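Local coordinates for protein ficolin-3 (Homo sapiens, PDB 2J5Z) that binds sugars such as galactose through its trimeric, calcium-containing fibrinogen-like domain, probably to recognise foreign surfaces in innate immunity, at residues Thr119-Gly124 with Gln130-Lys135; Glu35-Pro40 with Leu90-Leu95; Val63-Ser68 with Asn184-Tyr189. One frame throughout, in Å; residues are numbered along the deposited sequence.

In the fold
From the N terminus, residues 35-40 lead into strand 38-44 of the antiparallel sheet, and contact 2 closes the first loop when helix 87-94 packs beside them. Before that helix the chain has passed through 63-68, whose partner 184-189 comes much later, so contacts 2 and 3 cross. Contact 1, a short hairpin of 119-124 with 130-135, opens after contact 2 has closed and lies wholly within the long loop that contact 3 ends. Contacts 1 and 2 touch through the helix, with a probable hydrogen bond from L122 N to T94 OG1. Contact 3 ties the loop before helix 69-74 to the one after pocket residues S179-Y181, with G187 about 10 Å from the bound galactose.

Contact 1 of 3, residues Thr119-Gly124 with Gln130-Lys135; sequences TFRLLG and QLALGK
F120 and L131 meet on the buried face of a two-stranded antiparallel hairpin, where CD1 of L131 comes within 3.5 Å of CE1 of the phenylalanine ring and the two side chains cross at nearly a right angle. The same methyl lies 3.9 Å from CD2 of L122, while CD1 of L133 approaches the ring of F120 at its edge. With CG anti to the backbone N (chi1 171°), F120 extends its ring over this face; branched leucines suit the place because their methyls fill the space around a flat ring. Between the strands, A132 N donates to R121 O at 2.8 Å, and R121 N answers to A132 O through a more bent bond (135° at the hydrogen). Bonds from G134 N to T119 O and from L123 N to Q130 O extend the pairing at both ends.

The other face is looser. The small A132 leaves room for the R121 chain, bent at chi3, to lay one face of its guanidinium over the CB, with NH2 3.8 Å away. L123 and Q130 run side by side there, pointing the same way, and CD2 of the leucine touches the amide end of the glutamine, 4.0 Å from NE2. A water bridges T119 OG1 (2.6 Å) and A132 O, giving that carbonyl a second donor. G134 fits beside T119 because a CB would collide with OG1.

Towards the interior, F120 meets the F55 ring and L101 of strand 101-106, L122 packs on N87 and L90 of helix 87-94, and W176 touches both L122 and L131.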
loop_
_atom_site.group_PDB
_atom_site.type_symbol
_atom_site.label_atom_id
_atom_site.label_comp_id
_atom_site.label_asym_id
_atom_site.label_seq_id
_atom_site.Cartn_x
_atom_site.Cartn_y
_atom_site.Cartn_z
ATOM N N THR A 119 -3.417 -26.982 12.958
ATOM C CA THR A 119 -2.050 -26.806 12.439
ATOM C C THR A 119 -2.010 -26.797 10.912
ATOM O O THR A 119 -2.925 -27.283 10.245
ATOM C CB THR A 119 -1.053 -27.905 12.937
ATOM O OG1 THR A 119 -1.495 -29.192 12.487
ATOM C CG2 THR A 119 -0.923 -27.909 14.468
ATOM N N PHE A 120 -0.929 -26.247 10.372
ATOM C CA PHE A 120 -0.680 -26.224 8.941
ATOM C C PHE A 120 0.830 -26.304 8.741
ATOM O O PHE A 120 1.596 -25.566 9.366
ATOM C CB PHE A 120 -1.227 -24.909 8.343
ATOM C CG PHE A 120 -0.845 -24.653 6.906
ATOM C CD1 PHE A 120 -1.732 -24.955 5.871
ATOM C CD2 PHE A 120 0.370 -24.053 6.585
ATOM C CE1 PHE A 120 -1.391 -24.693 4.538
ATOM C CE2 PHE A 120 0.717 -23.793 5.265
ATOM C CZ PHE A 120 -0.161 -24.095 4.245
ATOM N N ARG A 121 1.248 -27.194 7.859
ATOM C CA ARG A 121 2.665 -27.340 7.544
ATOM C C ARG A 121 2.788 -27.846 6.132
ATOM O O ARG A 121 1.963 -28.645 5.684
ATOM C CB ARG A 121 3.296 -28.337 8.524
ATOM C CG ARG A 121 4.744 -28.641 8.289
ATOM C CD ARG A 121 5.327 -29.421 9.475
ATOM N NE ARG A 121 4.613 -30.678 9.679
ATOM C CZ ARG A 121 4.949 -31.840 9.128
ATOM N NH1 ARG A 121 6.023 -31.932 8.339
ATOM N NH2 ARG A 121 4.220 -32.923 9.388
ATOM N N LEU A 122 3.807 -27.383 5.402
ATOM C CA LEU A 122 4.085 -27.984 4.103
ATOM C C LEU A 122 5.386 -28.763 4.167
ATOM O O LEU A 122 6.372 -28.291 4.753
ATOM C CB LEU A 122 4.201 -26.926 2.993
ATOM C CG LEU A 122 3.015 -26.031 2.675
ATOM C CD1 LEU A 122 3.305 -25.225 1.404
ATOM C CD2 LEU A 122 1.734 -26.858 2.537
ATOM N N LEU A 123 5.388 -29.948 3.575
ATOM C CA LEU A 123 6.634 -30.701 3.428
ATOM C C LEU A 123 7.508 -29.975 2.421
ATOM O O LEU A 123 7.075 -28.973 1.841
ATOM C CB LEU A 123 6.352 -32.139 2.999
ATOM C CG LEU A 123 5.966 -33.093 4.143
ATOM C CD1 LEU A 123 4.688 -32.626 4.823
ATOM C CD2 LEU A 123 5.825 -34.533 3.668
ATOM N N GLY A 124 8.738 -30.453 2.232
ATOM C CA GLY A 124 9.695 -29.805 1.316
ATOM C C GLY A 124 9.457 -30.096 -0.163
ATOM O O GLY A 124 8.517 -30.799 -0.532
ATOM N N GLN A 130 3.835 -31.201 -0.055
ATOM C CA GLN A 130 2.660 -31.921 0.428
ATOM C C GLN A 130 2.066 -31.214 1.653
ATOM O O GLN A 130 2.785 -30.789 2.559
ATOM C CB GLN A 130 3.054 -33.362 0.759
ATOM C CG GLN A 130 1.947 -34.236 1.337
ATOM C CD GLN A 130 2.446 -35.648 1.626
ATOM O OE1 GLN A 130 3.015 -36.314 0.752
ATOM N NE2 GLN A 130 2.238 -36.107 2.850
ATOM N N LEU A 131 0.744 -31.112 1.684
ATOM C CA LEU A 131 0.065 -30.474 2.803
ATOM C C LEU A 131 -0.014 -31.406 3.999
ATOM O O LEU A 131 -0.400 -32.578 3.864
ATOM C CB LEU A 131 -1.359 -30.088 2.397
ATOM C CG LEU A 131 -2.241 -29.470 3.500
ATOM C CD1 LEU A 131 -1.663 -28.164 4.049
ATOM C CD2 LEU A 131 -3.613 -29.229 2.913
ATOM N N ALA A 132 0.365 -30.889 5.160
ATOM C CA ALA A 132 0.078 -31.559 6.441
ATOM C C ALA A 132 -0.860 -30.663 7.263
ATOM O O ALA A 132 -0.435 -29.670 7.867
ATOM C CB ALA A 132 1.364 -31.836 7.205
ATOM N N LEU A 133 -2.144 -31.011 7.262
ATOM C CA LEU A 133 -3.157 -30.171 7.891
ATOM C C LEU A 133 -3.668 -30.806 9.179
ATOM O O LEU A 133 -3.974 -31.992 9.196
ATOM C CB LEU A 133 -4.319 -29.962 6.913
ATOM C CG LEU A 133 -5.348 -28.906 7.291
ATOM C CD1 LEU A 133 -4.755 -27.507 7.155
ATOM C CD2 LEU A 133 -6.609 -29.083 6.425
ATOM N N GLY A 134 -3.746 -30.000 10.240
ATOM C CA GLY A 134 -4.354 -30.398 11.511
ATOM C C GLY A 134 -5.868 -30.464 11.422
ATOM O O GLY A 134 -6.466 -30.154 10.388
ATOM N N LYS A 135 -6.488 -30.904 12.507
ATOM C CA LYS A 135 -7.936 -31.094 12.537
ATOM C C LYS A 135 -8.710 -29.777 12.508
ATOM O O LYS A 135 -8.238 -28.755 12.996
ATOM C CB LYS A 135 -8.323 -31.900 13.782
ATOM C CG LYS A 135 -7.607 -33.248 13.879
ATOM C CD LYS A 135 -7.971 -34.141 12.719
ATOM C CE LYS A 135 -7.321 -35.527 12.865
ATOM N NZ LYS A 135 -7.552 -36.377 11.658
HETATM O O HOH W 1 0.010 -30.105 10.636
#

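Contact 2 of 3, residues Glu35-Pro40 with Leu90-Leu95; sequences EGRALP and LHQLTL
Q92, on helix 87-94, reaches across to R37, and its OE1 accepts a hydrogen bond from R37 NH2 at 2.8 Å. The amide and guanidinium planes stand 83° apart, and the donor lies above the carbonyl plane of Q92 rather than on a lone pair, with a moderately bent angle of 146° at the hydrogen. Glutamine suits this site because its long, extended chain carries a carbonyl and an NH2 group to the loop together; NE2 also donates to E88 in the preceding turn of the helix.

The charged interaction lies within the loop that leads into strand 38-44, which holds both E35 and R37. R37 NE forms a salt bridge with E35 OE2 at 2.8 Å, nearly in the guanidinium plane and on the anti side of the carboxylate. The bend of the R37 chain at chi3 (59°) turns the guanidinium so that NE faces the glutamate while NH2 faces the glutamine; NH1 is taken by N89.

Waters make the third group. One gives a hydrogen to E35 OE2 and accepts from Q92 NE2 at 3.1 Å; another accepts from E35 N and donates to Q92 OE1 at 2.8 Å.

Apolar contact is slight: CD2 of L39 and CD1 of L93 come no nearer than 4.4 Å, and both leucines also touch L33.

OE1 of Q92 thus has an arginine and a water as donors, and E35 would be expected to offset the charge of R37. The loop residues E35 and R37 are therefore joined to the helix by a hydrated polar network, while L39 of strand 38-44 meets L93 of the helix.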
loop_
_atom_site.group_PDB
_atom_site.type_symbol
_atom_site.label_atom_id
_atom_site.label_comp_id
_atom_site.label_asym_id
_atom_site.label_seq_id
_atom_site.Cartn_x
_atom_site.Cartn_y
_atom_site.Cartn_z
ATOM N N GLU A 35 16.790 -19.869 8.340
ATOM C CA GLU A 35 18.049 -19.957 7.578
ATOM C C GLU A 35 18.805 -18.626 7.503
ATOM O O GLU A 35 19.871 -18.547 6.893
ATOM C CB GLU A 35 17.819 -20.527 6.164
ATOM C CG GLU A 35 17.304 -19.514 5.139
ATOM C CD GLU A 35 17.117 -20.116 3.758
ATOM O OE1 GLU A 35 17.225 -21.362 3.618
ATOM O OE2 GLU A 35 16.851 -19.343 2.808
ATOM N N GLY A 36 18.248 -17.581 8.106
ATOM C CA GLY A 36 18.918 -16.281 8.148
ATOM C C GLY A 36 18.657 -15.407 6.939
ATOM O O GLY A 36 19.500 -14.596 6.553
ATOM N N ARG A 37 17.482 -15.567 6.338
ATOM C CA ARG A 37 17.081 -14.780 5.182
ATOM C C ARG A 37 15.871 -13.930 5.568
ATOM O O ARG A 37 14.957 -14.416 6.228
ATOM C CB ARG A 37 16.735 -15.713 4.021
ATOM C CG ARG A 37 16.035 -15.059 2.842
ATOM C CD ARG A 37 15.868 -16.046 1.679
ATOM N NE ARG A 37 15.099 -17.260 1.997
ATOM C CZ ARG A 37 13.799 -17.415 1.738
ATOM N NH1 ARG A 37 13.112 -16.422 1.182
ATOM N NH2 ARG A 37 13.172 -18.555 2.054
ATOM N N ALA A 38 15.882 -12.662 5.182
ATOM C CA ALA A 38 14.766 -11.770 5.505
ATOM C C ALA A 38 13.652 -11.961 4.499
ATOM O O ALA A 38 13.897 -12.075 3.300
ATOM C CB ALA A 38 15.213 -10.317 5.521
ATOM N N LEU A 39 12.417 -11.973 4.986
ATOM C CA LEU A 39 11.273 -12.193 4.114
ATOM C C LEU A 39 10.200 -11.166 4.446
ATOM O O LEU A 39 9.794 -11.092 5.592
ATOM C CB LEU A 39 10.710 -13.592 4.378
ATOM C CG LEU A 39 9.429 -14.001 3.636
ATOM C CD1 LEU A 39 9.665 -14.080 2.155
ATOM C CD2 LEU A 39 8.859 -15.313 4.172
ATOM N N PRO A 40 9.763 -10.362 3.457
ATOM C CA PRO A 40 8.602 -9.492 3.702
ATOM C C PRO A 40 7.330 -10.330 3.781
ATOM O O PRO A 40 7.112 -11.210 2.945
ATOM C CB PRO A 40 8.552 -8.597 2.451
ATOM C CG PRO A 40 9.869 -8.825 1.750
ATOM C CD PRO A 40 10.272 -10.205 2.087
ATOM N N LEU A 90 6.779 -21.005 2.824
ATOM C CA LEU A 90 5.838 -21.692 3.716
ATOM C C LEU A 90 6.449 -22.946 4.334
ATOM O O LEU A 90 6.298 -23.204 5.535
ATOM C CB LEU A 90 4.536 -22.036 2.979
ATOM C CG LEU A 90 3.623 -20.830 2.699
ATOM C CD1 LEU A 90 2.527 -21.143 1.683
ATOM C CD2 LEU A 90 2.993 -20.285 3.995
ATOM N N HIS A 91 7.165 -23.730 3.526
ATOM C CA HIS A 91 7.882 -24.858 4.110
ATOM C C HIS A 91 8.888 -24.420 5.181
ATOM O O HIS A 91 8.967 -25.017 6.267
ATOM C CB HIS A 91 8.627 -25.648 3.021
ATOM C CG HIS A 91 9.492 -26.730 3.583
ATOM N ND1 HIS A 91 10.872 -26.670 3.579
ATOM C CD2 HIS A 91 9.165 -27.879 4.217
ATOM C CE1 HIS A 91 11.357 -27.751 4.167
ATOM N NE2 HIS A 91 10.343 -28.502 4.563
ATOM N N GLN A 92 9.684 -23.395 4.880
ATOM C CA GLN A 92 10.687 -22.924 5.842
ATOM C C GLN A 92 10.062 -22.374 7.125
ATOM O O GLN A 92 10.535 -22.666 8.233
ATOM C CB GLN A 92 11.631 -21.900 5.186
ATOM C CG GLN A 92 12.596 -22.591 4.204
ATOM C CD GLN A 92 13.504 -21.629 3.484
ATOM O OE1 GLN A 92 13.770 -20.528 3.968
ATOM N NE2 GLN A 92 14.023 -22.054 2.337
ATOM N N LEU A 93 8.974 -21.625 6.975
ATOM C CA LEU A 93 8.289 -21.054 8.135
ATOM C C LEU A 93 7.687 -22.140 9.015
ATOM O O LEU A 93 7.755 -22.059 10.243
ATOM C CB LEU A 93 7.172 -20.106 7.700
ATOM C CG LEU A 93 7.554 -18.717 7.200
ATOM C CD1 LEU A 93 6.405 -18.162 6.389
ATOM C CD2 LEU A 93 7.937 -17.783 8.358
ATOM N N THR A 94 7.099 -23.155 8.384
ATOM C CA THR A 94 6.274 -24.114 9.119
ATOM C C THR A 94 7.011 -25.374 9.562
ATOM O O THR A 94 6.405 -26.268 10.156
ATOM C CB THR A 94 4.982 -24.474 8.356
ATOM O OG1 THR A 94 5.308 -25.148 7.135
ATOM C CG2 THR A 94 4.165 -23.208 8.050
ATOM N N LEU A 95 8.319 -25.413 9.304
ATOM C CA LEU A 95 9.195 -26.500 9.761
ATOM C C LEU A 95 9.091 -26.663 11.269
ATOM O O LEU A 95 8.878 -27.771 11.770
ATOM C CB LEU A 95 10.659 -26.216 9.370
ATOM C CG LEU A 95 11.273 -26.979 8.181
ATOM C CD1 LEU A 95 12.240 -26.133 7.342
ATOM C CD2 LEU A 95 11.958 -28.233 8.680
HETATM O O HOH W 2 15.903 -20.493 0.489
HETATM O O HOH W 3 14.429 -20.658 6.688
#

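Contact 3 of 3, residues Val63-Ser68 with Asn184-Tyr189; sequences VDFFRS and NLNGRY
A chi1 of -88° in F65, whose CB points toward the turn at 184-187, sets the CD2 and CE2 side of its ring beside N186, where the asparagine CG, anti to the carbonyl carbon (chi1 -69°), brings OD1 to the ring. CD2 of F65 then lies 3.7 Å from OD1 of N186, and CE2 is almost as near. The two side chains cross obliquely, with ring and amide planes 33° apart. CB of F65 meets the backbone as well, 3.5 Å from N186 O.

No hydrogen bond joins the two loops directly. Each is shaped from within: D64 OD1 accepts from F66 N at 2.9 Å, making an Asx turn, and G187 N donates to N184 O at 2.9 Å across a type I turn. Aspartate suits the first position because its short carboxylate reaches forward to the backbone N two residues on. Glycine suits position 187, as a CB there would clash with ND2 of N184.

The polar atoms of this buried patch find partners in the surrounding fold. Q56 donates through NE2 to N186 OD1, R58 NH1 binds the carbonyls of L185 and G187, and Y72 OH is hydrogen-bonded to F65 O.

A phenylalanine can therefore lie against an asparagine in the interior without leaving N186 OD1 unsatisfied: the ring carbons make van der Waals contact with this oxygen, which approaches neither face-on nor at the edge, while Q56 anchors the amide from strand 52-58.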
loop_
_atom_site.group_PDB
_atom_site.type_symbol
_atom_site.label_atom_id
_atom_site.label_comp_id
_atom_site.label_asym_id
_atom_site.label_seq_id
_atom_site.Cartn_x
_atom_site.Cartn_y
_atom_site.Cartn_z
ATOM N N VAL A 63 -4.273 -10.101 -10.295
ATOM C CA VAL A 63 -3.105 -10.957 -10.457
ATOM C C VAL A 63 -3.475 -12.334 -11.016
ATOM O O VAL A 63 -4.455 -12.937 -10.583
ATOM C CB VAL A 63 -2.390 -11.156 -9.100
ATOM C CG1 VAL A 63 -1.265 -12.184 -9.222
ATOM C CG2 VAL A 63 -1.849 -9.835 -8.586
ATOM N N ASP A 64 -2.675 -12.838 -11.952
ATOM C CA ASP A 64 -2.933 -14.147 -12.564
ATOM C C ASP A 64 -2.431 -15.249 -11.636
ATOM O O ASP A 64 -1.252 -15.268 -11.261
ATOM C CB ASP A 64 -2.221 -14.220 -13.914
ATOM C CG ASP A 64 -2.554 -15.470 -14.713
ATOM O OD1 ASP A 64 -3.286 -16.354 -14.221
ATOM O OD2 ASP A 64 -2.040 -15.570 -15.853
ATOM N N PHE A 65 -3.325 -16.146 -11.236
ATOM C CA PHE A 65 -2.929 -17.228 -10.332
ATOM C C PHE A 65 -2.690 -18.547 -11.082
ATOM O O PHE A 65 -2.297 -19.543 -10.479
ATOM C CB PHE A 65 -3.944 -17.406 -9.176
ATOM C CG PHE A 65 -3.656 -16.535 -7.973
ATOM C CD1 PHE A 65 -3.769 -15.157 -8.060
ATOM C CD2 PHE A 65 -3.266 -17.098 -6.751
ATOM C CE1 PHE A 65 -3.497 -14.346 -6.969
ATOM C CE2 PHE A 65 -2.993 -16.284 -5.643
ATOM C CZ PHE A 65 -3.118 -14.910 -5.748
ATOM N N PHE A 66 -2.911 -18.555 -12.396
ATOM C CA PHE A 66 -2.640 -19.770 -13.168
ATOM C C PHE A 66 -1.148 -19.829 -13.501
ATOM O O PHE A 66 -0.728 -19.537 -14.626
ATOM C CB PHE A 66 -3.511 -19.852 -14.437
ATOM C CG PHE A 66 -3.447 -21.188 -15.128
ATOM C CD1 PHE A 66 -3.733 -22.354 -14.432
ATOM C CD2 PHE A 66 -3.105 -21.283 -16.474
ATOM C CE1 PHE A 66 -3.673 -23.590 -15.067
ATOM C CE2 PHE A 66 -3.042 -22.512 -17.110
ATOM C CZ PHE A 66 -3.326 -23.665 -16.409
ATOM N N ARG A 67 -0.342 -20.182 -12.505
ATOM C CA ARG A 67 1.102 -20.106 -12.637
ATOM C C ARG A 67 1.792 -21.436 -12.404
ATOM O O ARG A 67 1.196 -22.392 -11.893
ATOM C CB ARG A 67 1.671 -19.077 -11.658
ATOM C CG ARG A 67 0.985 -17.734 -11.691
ATOM C CD ARG A 67 1.693 -16.752 -12.608
ATOM N NE ARG A 67 1.200 -15.405 -12.339
ATOM C CZ ARG A 67 1.924 -14.398 -11.868
ATOM N NH1 ARG A 67 3.229 -14.538 -11.631
ATOM N NH2 ARG A 67 1.331 -13.227 -11.668
ATOM N N SER A 68 3.073 -21.459 -12.745
ATOM C CA SER A 68 3.857 -22.670 -12.824
ATOM C C SER A 68 4.409 -23.069 -11.473
ATOM O O SER A 68 4.335 -22.304 -10.505
ATOM C CB SER A 68 5.032 -22.436 -13.753
ATOM O OG SER A 68 5.890 -21.469 -13.174
ATOM N N ASN A 184 -10.457 -24.541 -3.789
ATOM C CA ASN A 184 -9.709 -24.148 -4.974
ATOM C C ASN A 184 -9.446 -22.644 -4.922
ATOM O O ASN A 184 -9.790 -21.905 -5.853
ATOM C CB ASN A 184 -10.545 -24.482 -6.218
ATOM C CG ASN A 184 -9.782 -24.328 -7.504
ATOM O OD1 ASN A 184 -8.611 -24.743 -7.614
ATOM N ND2 ASN A 184 -10.455 -23.761 -8.526
ATOM N N LEU A 185 -8.844 -22.188 -3.832
ATOM C CA LEU A 185 -8.751 -20.757 -3.548
ATOM C C LEU A 185 -7.742 -20.003 -4.408
ATOM O O LEU A 185 -7.718 -18.779 -4.384
ATOM C CB LEU A 185 -8.468 -20.502 -2.063
ATOM C CG LEU A 185 -9.509 -21.048 -1.076
ATOM C CD1 LEU A 185 -9.102 -20.698 0.350
ATOM C CD2 LEU A 185 -10.955 -20.569 -1.376
ATOM N N ASN A 186 -6.916 -20.739 -5.147
ATOM C CA ASN A 186 -5.979 -20.141 -6.102
ATOM C C ASN A 186 -6.558 -20.279 -7.503
ATOM O O ASN A 186 -5.832 -20.234 -8.502
ATOM C CB ASN A 186 -4.608 -20.816 -6.038
ATOM C CG ASN A 186 -3.868 -20.534 -4.747
ATOM O OD1 ASN A 186 -4.116 -19.525 -4.085
ATOM N ND2 ASN A 186 -2.934 -21.419 -4.389
ATOM N N GLY A 187 -7.874 -20.456 -7.565
ATOM C CA GLY A 187 -8.539 -20.670 -8.849
ATOM C C GLY A 187 -8.765 -19.366 -9.588
ATOM O O GLY A 187 -8.340 -18.304 -9.137
ATOM N N ARG A 188 -9.450 -19.448 -10.723
ATOM C CA ARG A 188 -9.671 -18.286 -11.579
ATOM C C ARG A 188 -10.627 -17.258 -10.980
ATOM O O ARG A 188 -11.707 -17.590 -10.496
ATOM C CB ARG A 188 -10.174 -18.742 -12.952
ATOM C CG ARG A 188 -10.174 -17.653 -13.992
ATOM C CD ARG A 188 -10.234 -18.267 -15.393
ATOM N NE ARG A 188 -9.943 -17.276 -16.417
ATOM C CZ ARG A 188 -10.058 -17.503 -17.717
ATOM N NH1 ARG A 188 -10.455 -18.693 -18.148
ATOM N NH2 ARG A 188 -9.778 -16.535 -18.581
ATOM N N TYR A 189 -10.230 -15.989 -11.009
ATOM C CA TYR A 189 -11.053 -14.957 -10.409
ATOM C C TYR A 189 -12.294 -14.641 -11.244
ATOM O O TYR A 189 -12.256 -14.713 -12.471
ATOM C CB TYR A 189 -10.259 -13.667 -10.163
ATOM C CG TYR A 189 -10.957 -12.747 -9.197
ATOM C CD1 TYR A 189 -10.774 -12.883 -7.824
ATOM C CD2 TYR A 189 -11.829 -11.759 -9.650
ATOM C CE1 TYR A 189 -11.422 -12.049 -6.928
ATOM C CE2 TYR A 189 -12.486 -10.930 -8.769
ATOM C CZ TYR A 189 -12.286 -11.074 -7.404
ATOM O OH TYR A 189 -12.932 -10.239 -6.515
#